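Local coordinates for MaoC family protein (Mycobacterium tuberculosis H37Rv, PDB 3KHP) that probably catalyses the reversible dehydration of 3-hydroxyacyl thioesters to enoyl thioesters, as an R-specific hydratase of the MaoC family, at residues Leu47-Val52 and Ile201-Ser205; Ala188-Met192 and Arg240-Glu245; Ala177-Phe181 and Asp302-Val306; Ala78-Ala84 and Ala154-Thr158. All blocks are in the same frame, centred on the assembly; numbering follows the deposited sequence. Where two conformers were deposited one is given.

Contact 1. Residues Leu47-Val52 and Ile201-Ser205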
loop_
_atom_site.group_PDB
_atom_site.type_symbol
_atom_site.label_atom_id
_atom_site.label_comp_id
_atom_site.label_asym_id
_atom_site.label_seq_id
_atom_site.Cartn_x
_atom_site.Cartn_y
_atom_site.Cartn_z
ATOM N N LEU A 47 -4.984 2.034 -3.032
ATOM C CA LEU A 47 -4.007 1.550 -2.058
ATOM C C LEU A 47 -4.664 0.929 -0.831
ATOM O O LEU A 47 -4.144 -0.053 -0.268
ATOM C CB LEU A 47 -3.079 2.698 -1.622
ATOM C CG LEU A 47 -1.941 2.307 -0.685
ATOM C CD1 LEU A 47 -1.189 1.093 -1.179
ATOM C CD2 LEU A 47 -0.965 3.489 -0.477
ATOM N N TYR A 48 -5.790 1.512 -0.419
ATOM C CA TYR A 48 -6.541 1.030 0.754
ATOM C C TYR A 48 -7.098 -0.337 0.408
ATOM O O TYR A 48 -6.974 -1.269 1.194
ATOM C CB TYR A 48 -7.683 1.999 1.129
ATOM C CG TYR A 48 -8.613 1.436 2.190
ATOM C CD1 TYR A 48 -8.307 1.550 3.541
ATOM C CD2 TYR A 48 -9.779 0.800 1.854
ATOM C CE1 TYR A 48 -9.103 0.974 4.514
ATOM C CE2 TYR A 48 -10.599 0.245 2.839
ATOM C CZ TYR A 48 -10.264 0.367 4.161
ATOM O OH TYR A 48 -11.069 -0.143 5.132
ATOM N N ALA A 49 -7.763 -0.441 -0.741
ATOM C CA ALA A 49 -8.296 -1.727 -1.193
ATOM C C ALA A 49 -7.221 -2.836 -1.134
ATOM O O ALA A 49 -7.468 -3.895 -0.610
ATOM C CB ALA A 49 -8.864 -1.622 -2.633
ATOM N N ILE A 50 -6.047 -2.604 -1.709
ATOM C CA ILE A 50 -4.984 -3.627 -1.685
ATOM C C ILE A 50 -4.579 -3.846 -0.236
ATOM O O ILE A 50 -4.362 -4.952 0.162
ATOM C CB ILE A 50 -3.777 -3.208 -2.523
ATOM C CG1 ILE A 50 -4.138 -3.208 -4.015
ATOM C CG2 ILE A 50 -2.586 -4.122 -2.280
ATOM C CD1 ILE A 50 -3.194 -2.277 -4.876
ATOM N N GLY A 51 -4.561 -2.761 0.551
ATOM C CA GLY A 51 -4.306 -2.816 1.977
ATOM C C GLY A 51 -5.173 -3.807 2.715
ATOM O O GLY A 51 -4.687 -4.501 3.600
ATOM N N VAL A 52 -6.455 -3.888 2.359
ATOM C CA VAL A 52 -7.338 -4.823 3.014
ATOM C C VAL A 52 -7.543 -6.086 2.165
ATOM O O VAL A 52 -8.491 -6.862 2.351
ATOM C CB VAL A 52 -8.658 -4.151 3.437
ATOM C CG1 VAL A 52 -8.374 -3.083 4.507
ATOM C CG2 VAL A 52 -9.441 -3.563 2.228
ATOM N N ILE A 201 1.660 -2.895 3.669
ATOM C CA ILE A 201 0.927 -2.072 2.701
ATOM C C ILE A 201 -0.216 -1.355 3.420
ATOM O O ILE A 201 -0.547 -0.207 3.109
ATOM C CB ILE A 201 0.292 -2.821 1.563
ATOM C CG1 ILE A 201 0.793 -4.263 1.425
ATOM C CG2 ILE A 201 0.458 -2.011 0.273
ATOM C CD1 ILE A 201 2.471 -4.621 1.549
ATOM N N TYR A 202 -0.878 -2.059 4.322
ATOM C CA TYR A 202 -2.033 -1.457 4.990
ATOM C C TYR A 202 -1.672 -0.153 5.758
ATOM O O TYR A 202 -2.466 0.816 5.774
ATOM C CB TYR A 202 -2.780 -2.442 5.920
ATOM C CG TYR A 202 -3.944 -1.723 6.521
ATOM C CD1 TYR A 202 -5.122 -1.544 5.794
ATOM C CD2 TYR A 202 -3.842 -1.111 7.752
ATOM C CE1 TYR A 202 -6.161 -0.848 6.306
ATOM C CE2 TYR A 202 -4.884 -0.395 8.271
ATOM C CZ TYR A 202 -6.040 -0.257 7.534
ATOM O OH TYR A 202 -7.090 0.481 8.012
ATOM N N ARG A 203 -0.454 -0.102 6.293
ATOM C CA ARG A 203 0.040 1.055 7.059
ATOM C C ARG A 203 0.243 2.290 6.198
ATOM O O ARG A 203 0.405 3.416 6.729
ATOM C CB ARG A 203 1.343 0.682 7.843
ATOM C CG ARG A 203 2.585 0.386 7.029
ATOM C CD ARG A 203 3.684 -0.331 7.837
ATOM N NE ARG A 203 4.167 0.507 8.926
ATOM C CZ ARG A 203 4.981 1.558 8.777
ATOM N NH1 ARG A 203 5.425 1.908 7.590
ATOM N NH2 ARG A 203 5.323 2.293 9.837
ATOM N N LEU A 204 0.242 2.107 4.874
ATOM C CA LEU A 204 0.398 3.231 3.989
ATOM C C LEU A 204 -0.955 3.847 3.690
ATOM O O LEU A 204 -1.049 4.777 2.921
ATOM C CB LEU A 204 1.133 2.837 2.721
ATOM C CG LEU A 204 2.526 2.248 2.957
ATOM C CD1 LEU A 204 3.241 1.974 1.612
ATOM C CD2 LEU A 204 3.386 3.171 3.847
ATOM N N SER A 205 -2.012 3.369 4.337
ATOM C CA SER A 205 -3.229 4.176 4.404
ATOM C C SER A 205 -3.228 5.085 5.666
ATOM O O SER A 205 -4.225 5.757 5.928
ATOM C CB SER A 205 -4.496 3.298 4.343
ATOM O OG SER A 205 -4.605 2.658 3.075
HETATM O O HOH W 1 -3.189 0.480 2.428
HETATM O O HOH W 2 -9.760 -0.312 7.474
#
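G51 and Y202 bring helix 42-51 and the 201-205 segment together, CA to CA 4.0 Å. With no side chain on G51, the backbones can come this close. G51 O lies at the edge of the Y202 ring, near its plane, and touches Y202 CB at 3.6 Å. Y48 and Y202 lie side by side and point the same way. Each has CG anti to its own backbone N (chi1 171° and -179°), which sends the rings out along the same side of the contact. Their hydroxyls are joined by one water, 2.7 Å from Y48 OH and 2.8 Å from Y202 OH. Y48 OH has a second partner in T76 OG1. V52 CG1 crosses to Y202 CE1 at 3.6 Å. In sequence, Y202 to S205 opens the hydratase 2 motif of MaoC proteins, so helix 42-51 of the N-terminal half packs against the start of that motif in the C-terminal half. A second water lies within hydrogen-bonding distance of L47 O, I201 O and S205 OG, the last at 2.7 Å. It cannot serve every acceptor in reach at once. No direct hydrogen bond crosses. L47 splits its two methyls: CD1 meets I201 CG2 at 3.8 Å, and CD2 meets L204 CB at 3.9 Å. L204 O is hydrogen-bonded to R43 of the second subunit, and L204 of that subunit packs on I50.

Contact 2. Residues Ala188-Met192 and Arg240-Glu245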
loop_
_atom_site.group_PDB
_atom_site.type_symbol
_atom_site.label_atom_id
_atom_site.label_comp_id
_atom_site.label_asym_id
_atom_site.label_seq_id
_atom_site.Cartn_x
_atom_site.Cartn_y
_atom_site.Cartn_z
ATOM N N ALA A 188 -23.576 -18.233 5.578
ATOM C CA ALA A 188 -22.430 -18.133 4.670
ATOM C C ALA A 188 -21.135 -17.980 5.455
ATOM O O ALA A 188 -21.100 -17.352 6.530
ATOM C CB ALA A 188 -22.622 -16.982 3.687
ATOM N N ARG A 189 -20.105 -18.648 4.950
ATOM C CA ARG A 189 -18.762 -18.543 5.477
ATOM C C ARG A 189 -17.839 -18.105 4.340
ATOM O O ARG A 189 -17.649 -18.846 3.379
ATOM C CB ARG A 189 -18.311 -19.882 6.058
ATOM C CG ARG A 189 -17.031 -19.793 6.881
ATOM C CD ARG A 189 -16.578 -21.162 7.380
ATOM N NE ARG A 189 -17.361 -21.606 8.528
ATOM C CZ ARG A 189 -17.027 -21.378 9.795
ATOM N NH1 ARG A 189 -15.907 -20.708 10.091
ATOM N NH2 ARG A 189 -17.816 -21.818 10.766
ATOM N N ILE A 190 -17.289 -16.893 4.464
ATOM C CA ILE A 190 -16.402 -16.333 3.467
ATOM C C ILE A 190 -15.002 -16.247 4.044
ATOM O O ILE A 190 -14.755 -15.467 4.943
ATOM C CB ILE A 190 -16.862 -14.969 3.022
ATOM C CG1 ILE A 190 -18.362 -14.984 2.780
ATOM C CG2 ILE A 190 -16.058 -14.494 1.769
ATOM C CD1 ILE A 190 -18.804 -15.962 1.734
ATOM N N ASP A 191 -14.114 -17.102 3.542
ATOM C CA ASP A 191 -12.708 -17.067 3.875
ATOM C C ASP A 191 -11.956 -16.044 3.053
ATOM O O ASP A 191 -12.102 -15.975 1.832
ATOM C CB ASP A 191 -12.074 -18.429 3.647
ATOM C CG ASP A 191 -12.493 -19.441 4.681
ATOM O OD1 ASP A 191 -13.116 -19.035 5.669
ATOM O OD2 ASP A 191 -12.212 -20.644 4.504
ATOM N N MET A 192 -11.139 -15.244 3.727
ATOM C CA MET A 192 -10.288 -14.287 3.054
ATOM C C MET A 192 -8.887 -14.437 3.609
ATOM O O MET A 192 -8.643 -14.274 4.802
ATOM C CB MET A 192 -10.790 -12.877 3.278
ATOM C CG MET A 192 -12.116 -12.551 2.654
ATOM S SD MET A 192 -11.996 -12.267 0.900
ATOM C CE MET A 192 -13.648 -11.601 0.580
ATOM N N ARG A 240 -14.928 -6.640 3.027
ATOM C CA ARG A 240 -14.886 -7.162 1.671
ATOM C C ARG A 240 -15.755 -8.400 1.584
ATOM O O ARG A 240 -16.509 -8.567 0.616
ATOM C CB ARG A 240 -13.465 -7.544 1.253
ATOM C CG ARG A 240 -12.611 -6.403 0.788
ATOM C CD ARG A 240 -11.559 -6.869 -0.229
ATOM N NE ARG A 240 -10.541 -7.622 0.453
ATOM C CZ ARG A 240 -10.177 -8.870 0.217
ATOM N NH1 ARG A 240 -10.713 -9.606 -0.753
ATOM N NH2 ARG A 240 -9.232 -9.391 0.992
ATOM N N ALA A 241 -15.636 -9.276 2.579
ATOM C CA ALA A 241 -16.478 -10.468 2.618
ATOM C C ALA A 241 -17.970 -10.072 2.637
ATOM O O ALA A 241 -18.796 -10.736 2.013
ATOM C CB ALA A 241 -16.132 -11.329 3.772
ATOM N N LEU A 242 -18.314 -8.979 3.310
ATOM C CA LEU A 242 -19.721 -8.626 3.425
ATOM C C LEU A 242 -20.228 -7.996 2.135
ATOM O O LEU A 242 -21.336 -8.265 1.710
ATOM C CB LEU A 242 -19.960 -7.714 4.636
ATOM C CG LEU A 242 -19.550 -8.357 5.963
ATOM C CD1 LEU A 242 -19.419 -7.285 7.052
ATOM C CD2 LEU A 242 -20.510 -9.496 6.416
ATOM N N VAL A 243 -19.398 -7.163 1.515
ATOM C CA VAL A 243 -19.693 -6.615 0.228
ATOM C C VAL A 243 -19.975 -7.698 -0.815
ATOM O O VAL A 243 -20.925 -7.571 -1.591
ATOM C CB VAL A 243 -18.554 -5.758 -0.246
ATOM C CG1 VAL A 243 -18.662 -5.466 -1.781
ATOM C CG2 VAL A 243 -18.543 -4.487 0.557
ATOM N N ALA A 244 -19.182 -8.768 -0.808
ATOM C CA ALA A 244 -19.381 -9.866 -1.737
ATOM C C ALA A 244 -20.679 -10.641 -1.445
ATOM O O ALA A 244 -21.518 -10.829 -2.332
ATOM C CB ALA A 244 -18.161 -10.828 -1.735
ATOM N N GLU A 245 -20.819 -11.108 -0.220
ATOM C CA GLU A 245 -21.890 -12.038 0.112
ATOM C C GLU A 245 -23.284 -11.400 0.178
ATOM O O GLU A 245 -24.231 -12.006 -0.281
ATOM C CB GLU A 245 -21.626 -12.693 1.459
ATOM C CG GLU A 245 -22.839 -13.492 1.979
ATOM C CD GLU A 245 -23.227 -14.643 1.047
ATOM O OE1 GLU A 245 -22.375 -15.090 0.272
ATOM O OE2 GLU A 245 -24.368 -15.118 1.103
#
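This is a helix-on-strand packing contact near the surface, where A188, I190 and M192 of edge strand 188-192 meet the last turns of helix 231-245. The helix is the long one of the C-terminal, MaoC-like hot-dog unit. The axes approach to 9.0 Å, and their directions are 133° apart. No hydrogen bond crosses. I190 is at the middle: its CG2 reaches A241 CB at 3.7 Å, the small alanine letting the strand come near. I190 CG2 is anti to the backbone N, which leaves CG1 to carry CD1 toward E245 OE1, 4.0 Å away. At one end A188 CB packs on the carboxylate carbon E245 CD at 3.6 Å. The E245 chain is bent at chi2 (61°), and its OE2 makes a salt bridge to R277, so the carboxylate is held over A188. At the other end M192 folds over the start of the segment. Its CE lies 3.7 Å from A241 N, and its SD lies 3.4 Å from R240 NH1, oblique to the guanidinium plane. The R240 group is placed by a partner outside this pair, V52. Strand 188-192 is hydrogen-bonded along one edge to strand 271-279, through A188 with I275, I190 with T273 and M192 with L271, while its side chains meet the helix. L242 of the helix also packs on I275, so the helix covers both strands.

Contact 3. Residues Ala177-Phe181 and Asp302-Val306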
loop_
_atom_site.group_PDB
_atom_site.type_symbol
_atom_site.label_atom_id
_atom_site.label_comp_id
_atom_site.label_asym_id
_atom_site.label_seq_id
_atom_site.Cartn_x
_atom_site.Cartn_y
_atom_site.Cartn_z
ATOM N N ALA A 177 -26.845 -3.122 23.793
ATOM C CA ALA A 177 -27.244 -4.522 23.576
ATOM C C ALA A 177 -26.369 -5.168 22.506
ATOM O O ALA A 177 -26.192 -4.598 21.419
ATOM C CB ALA A 177 -28.730 -4.597 23.149
ATOM N N ALA A 178 -25.822 -6.341 22.825
ATOM C CA ALA A 178 -25.106 -7.149 21.842
ATOM C C ALA A 178 -26.129 -7.678 20.828
ATOM O O ALA A 178 -27.285 -7.902 21.194
ATOM C CB ALA A 178 -24.383 -8.309 22.519
ATOM N N PRO A 179 -25.718 -7.862 19.556
ATOM C CA PRO A 179 -26.648 -8.431 18.584
ATOM C C PRO A 179 -26.969 -9.882 18.886
ATOM O O PRO A 179 -26.130 -10.604 19.428
ATOM C CB PRO A 179 -25.890 -8.331 17.252
ATOM C CG PRO A 179 -24.811 -7.337 17.483
ATOM C CD PRO A 179 -24.442 -7.494 18.926
ATOM N N GLU A 180 -28.190 -10.269 18.531
ATOM C CA GLU A 180 -28.706 -11.630 18.667
ATOM C C GLU A 180 -28.151 -12.458 17.500
ATOM O O GLU A 180 -28.298 -12.080 16.329
ATOM C CB GLU A 180 -30.256 -11.600 18.617
ATOM C CG GLU A 180 -31.017 -12.900 19.023
ATOM C CD GLU A 180 -32.414 -13.065 18.340
ATOM O OE1 GLU A 180 -32.930 -14.209 18.292
ATOM O OE2 GLU A 180 -33.003 -12.071 17.847
ATOM N N PHE A 181 -27.494 -13.559 17.839
ATOM C CA PHE A 181 -27.010 -14.504 16.861
ATOM C C PHE A 181 -27.941 -15.687 16.870
ATOM O O PHE A 181 -28.036 -16.369 17.880
ATOM C CB PHE A 181 -25.581 -14.959 17.177
ATOM C CG PHE A 181 -24.543 -13.973 16.737
ATOM C CD1 PHE A 181 -23.999 -14.037 15.458
ATOM C CD2 PHE A 181 -24.150 -12.938 17.576
ATOM C CE1 PHE A 181 -23.055 -13.112 15.046
ATOM C CE2 PHE A 181 -23.212 -12.021 17.157
ATOM C CZ PHE A 181 -22.672 -12.106 15.884
ATOM N N ASP A 302 -16.338 -9.853 16.775
ATOM C CA ASP A 302 -17.535 -10.394 17.356
ATOM C C ASP A 302 -18.577 -9.304 17.280
ATOM O O ASP A 302 -18.276 -8.148 16.952
ATOM C CB ASP A 302 -17.288 -10.831 18.803
ATOM C CG ASP A 302 -18.181 -12.023 19.245
ATOM O OD1 ASP A 302 -19.265 -12.218 18.682
ATOM O OD2 ASP A 302 -17.812 -12.745 20.198
ATOM N N ASP A 303 -19.802 -9.709 17.578
ATOM C CA ASP A 303 -20.941 -8.825 17.597
ATOM C C ASP A 303 -21.084 -8.020 16.324
ATOM O O ASP A 303 -21.485 -6.866 16.347
ATOM C CB ASP A 303 -20.868 -7.921 18.816
ATOM C CG ASP A 303 -20.840 -8.713 20.131
ATOM O OD1 ASP A 303 -21.475 -9.788 20.255
ATOM O OD2 ASP A 303 -20.184 -8.237 21.052
ATOM N N GLY A 304 -20.805 -8.648 15.195
ATOM C CA GLY A 304 -20.924 -7.971 13.908
ATOM C C GLY A 304 -22.365 -7.749 13.526
ATOM O O GLY A 304 -23.185 -8.632 13.706
ATOM N N ALA A 305 -22.658 -6.569 12.991
ATOM C CA ALA A 305 -24.003 -6.178 12.596
ATOM C C ALA A 305 -23.889 -5.429 11.291
ATOM O O ALA A 305 -22.998 -4.590 11.135
ATOM C CB ALA A 305 -24.635 -5.275 13.682
ATOM N N VAL A 306 -24.763 -5.736 10.344
ATOM C CA VAL A 306 -24.654 -5.179 9.018
ATOM C C VAL A 306 -26.018 -4.755 8.564
ATOM O O VAL A 306 -26.983 -5.480 8.737
ATOM C CB VAL A 306 -24.175 -6.222 7.947
ATOM C CG1 VAL A 306 -23.623 -5.506 6.738
ATOM C CG2 VAL A 306 -23.183 -7.149 8.470
#
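The loop between the two hot-dog halves, after strand 152-162 and before strand 188-192, lays P179 and F181 against the corner of strand 298-308 at D303. The two chain directions are 87° apart, so the loop crosses the strand instead of pairing with it. D303 has left-handed backbone angles (phi 52°, psi 39°), which fit the change of direction there. P179 lies over this corner. Its CG touches D303 O at 3.5 Å, its CD touches D303 CB at 3.6 Å, and the two side chains cross at about a right angle. P179 CG also reaches A305 CB at 4.3 Å, further along the strand. F181 comes in with the rim of its ring. CE2 lies 3.9 Å from D303 CA, and CZ lies 4.0 Å from G304 N, both near the ring plane. The ring has two more partners on other strands: R286 by cation-pi and W276 edge-to-face. The corner is also held from within, because D303 N donates to D302 OD1 at 2.8 Å, meeting it on the anti side of the carboxylate. D303 OD2 makes a salt bridge to R260. Across the contact itself there are only van der Waals touches and no hydrogen bond. The loop is therefore held to the corner by shape, with proline and phenylalanine carbons set against backbone atoms and the CB atoms of D303 and A305. The salt bridge to R260, on the neighbouring strand 254-261, probably offsets the charge of D303 beside these apolar groups.

Contact 4. Residues Ala78-Ala84 and Ala154-Thr158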
loop_
_atom_site.group_PDB
_atom_site.type_symbol
_atom_site.label_atom_id
_atom_site.label_comp_id
_atom_site.label_asym_id
_atom_site.label_seq_id
_atom_site.Cartn_x
_atom_site.Cartn_y
_atom_site.Cartn_z
ATOM N N ALA A 78 -14.438 4.595 5.148
ATOM C CA ALA A 78 -14.879 5.679 6.054
ATOM C C ALA A 78 -13.953 5.834 7.273
ATOM O O ALA A 78 -13.805 6.919 7.772
ATOM C CB ALA A 78 -16.287 5.483 6.513
ATOM N N VAL A 79 -13.301 4.770 7.706
ATOM C CA VAL A 79 -12.407 4.874 8.844
ATOM C C VAL A 79 -11.147 5.675 8.560
ATOM O O VAL A 79 -10.551 6.205 9.492
ATOM C CB VAL A 79 -12.058 3.512 9.454
ATOM C CG1 VAL A 79 -13.357 2.754 9.868
ATOM C CG2 VAL A 79 -11.161 2.700 8.538
ATOM N N ILE A 80 -10.808 5.868 7.279
ATOM C CA ILE A 80 -9.673 6.661 6.915
ATOM C C ILE A 80 -10.017 8.093 6.545
ATOM O O ILE A 80 -9.312 8.997 6.942
ATOM C CB ILE A 80 -8.953 6.058 5.724
ATOM C CG1 ILE A 80 -8.586 4.585 5.987
ATOM C CG2 ILE A 80 -7.728 6.916 5.371
ATOM C CD1 ILE A 80 -7.620 4.361 7.213
ATOM N N CYS A 81 -11.089 8.309 5.776
ATOM C CA CYS A 81 -11.536 9.663 5.375
ATOM C C CYS A 81 -12.551 10.304 6.305
ATOM O O CYS A 81 -12.937 11.459 6.098
ATOM C CB CYS A 81 -12.143 9.669 3.949
ATOM S SG CYS A 81 -13.571 8.638 3.734
ATOM N N CYS A 82 -13.032 9.568 7.285
ATOM C CA CYS A 82 -13.968 10.139 8.266
ATOM C C CYS A 82 -13.695 9.644 9.676
ATOM O O CYS A 82 -14.613 9.174 10.339
ATOM C CB CYS A 82 -15.414 9.802 7.885
ATOM S SG CYS A 82 -16.693 10.775 8.789
ATOM N N PRO A 83 -12.439 9.747 10.138
ATOM C CA PRO A 83 -12.067 9.155 11.414
ATOM C C PRO A 83 -12.639 9.940 12.601
ATOM O O PRO A 83 -12.536 11.148 12.621
ATOM C CB PRO A 83 -10.532 9.244 11.411
ATOM C CG PRO A 83 -10.213 10.345 10.545
ATOM C CD PRO A 83 -11.338 10.538 9.571
ATOM N N ALA A 84 -13.237 9.251 13.561
ATOM C CA ALA A 84 -13.743 9.880 14.775
ATOM C C ALA A 84 -12.596 10.238 15.741
ATOM O O ALA A 84 -12.829 10.812 16.802
ATOM C CB ALA A 84 -14.782 8.965 15.463
ATOM N N ALA A 154 -20.747 10.226 5.326
ATOM C CA ALA A 154 -20.358 9.114 6.229
ATOM C C ALA A 154 -20.413 9.463 7.741
ATOM O O ALA A 154 -20.233 10.611 8.154
ATOM C CB ALA A 154 -18.961 8.631 5.878
ATOM N N GLU A 155 -20.658 8.443 8.553
ATOM C CA GLU A 155 -20.568 8.560 9.990
ATOM C C GLU A 155 -19.672 7.436 10.523
ATOM O O GLU A 155 -19.666 6.326 9.993
ATOM C CB GLU A 155 -21.943 8.434 10.671
ATOM C CG GLU A 155 -22.994 9.445 10.260
ATOM C CD GLU A 155 -24.356 9.203 10.948
ATOM O OE1 GLU A 155 -25.214 8.500 10.339
ATOM O OE2 GLU A 155 -24.544 9.712 12.094
ATOM N N THR A 156 -18.947 7.711 11.602
ATOM C CA THR A 156 -18.157 6.670 12.210
ATOM C C THR A 156 -18.344 6.664 13.712
ATOM O O THR A 156 -18.603 7.696 14.333
ATOM C CB THR A 156 -16.670 6.825 11.841
ATOM O OG1 THR A 156 -16.210 8.138 12.180
ATOM C CG2 THR A 156 -16.477 6.641 10.358
ATOM N N LEU A 157 -18.194 5.495 14.303
ATOM C CA LEU A 157 -18.259 5.382 15.729
ATOM C C LEU A 157 -17.115 4.497 16.223
ATOM O O LEU A 157 -17.042 3.323 15.893
ATOM C CB LEU A 157 -19.627 4.830 16.145
ATOM C CG LEU A 157 -19.960 4.968 17.628
ATOM C CD1 LEU A 157 -20.314 6.437 17.925
ATOM C CD2 LEU A 157 -21.113 3.980 18.076
ATOM N N THR A 158 -16.249 5.064 17.044
ATOM C CA THR A 158 -15.141 4.340 17.617
ATOM C C THR A 158 -15.343 4.264 19.127
ATOM O O THR A 158 -15.420 5.287 19.805
ATOM C CB THR A 158 -13.835 5.041 17.258
ATOM O OG1 THR A 158 -13.763 5.144 15.836
ATOM C CG2 THR A 158 -12.615 4.315 17.806
HETATM O O HOH W 3 -13.629 6.173 13.585
#
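The flat peptide carbonyl of C82 is met end-on by T156. T156 OG1 comes in nearly along the C=O axis (168°) and donates a short 2.6 Å hydrogen bond to C82 O. The methyl CG2 of T156 is pressed close to the same oxygen, 3.1 Å from C82 O, and also faces A78 O. With chi1 at 55°, OG1 lies between the backbone N and carbonyl carbon of T156, facing the turn after helix 78-81. The bond satisfies a buried carbonyl just where helical geometry stops. One water continues the link: A84 N donates to it at 3.1 Å, and it donates to T158 OG1 at 2.5 Å. T158 OG1 is also bonded to Q104. The small side chains allow a close fit, with A78 CB 4.2 Å from A154 CB and C82 SG 3.6 Å from A154 O. The short helix 78-81 is consistent with the shortened N-terminal helix of related double hot-dog hydratases 2. Strand 152-162 runs between strands 103-108 and 136-145. V79 packs on I106 of the first and A84 on L140 of the second, while C81 and P83 reach W40 and F38 of strand 36-40.

In the fold
Contact 4 belongs to the N-terminal hot-dog half, contacts 2 and 3 chiefly to the C-terminal half, and contact 1 joins the two. Contact 1 touches contact 4 through I80, whose CG1 is 3.9 Å from Y48 CD1. It touches contact 2 through a probable hydrogen bond of 2.9 Å from R240 NE to V52 O. Contacts 2 and 3 meet where L242 CD1 packs on V306 CG2 at 4.0 Å. Contacts 1 and 3 lie on opposite sides of the chain's centre, their own centres about 27 Å apart. Contacts 2, 3 and 4 all reach the same antiparallel sheet. Contact 1 includes the first residues of the hydratase 2 motif, which carries the catalytic residues in relatives.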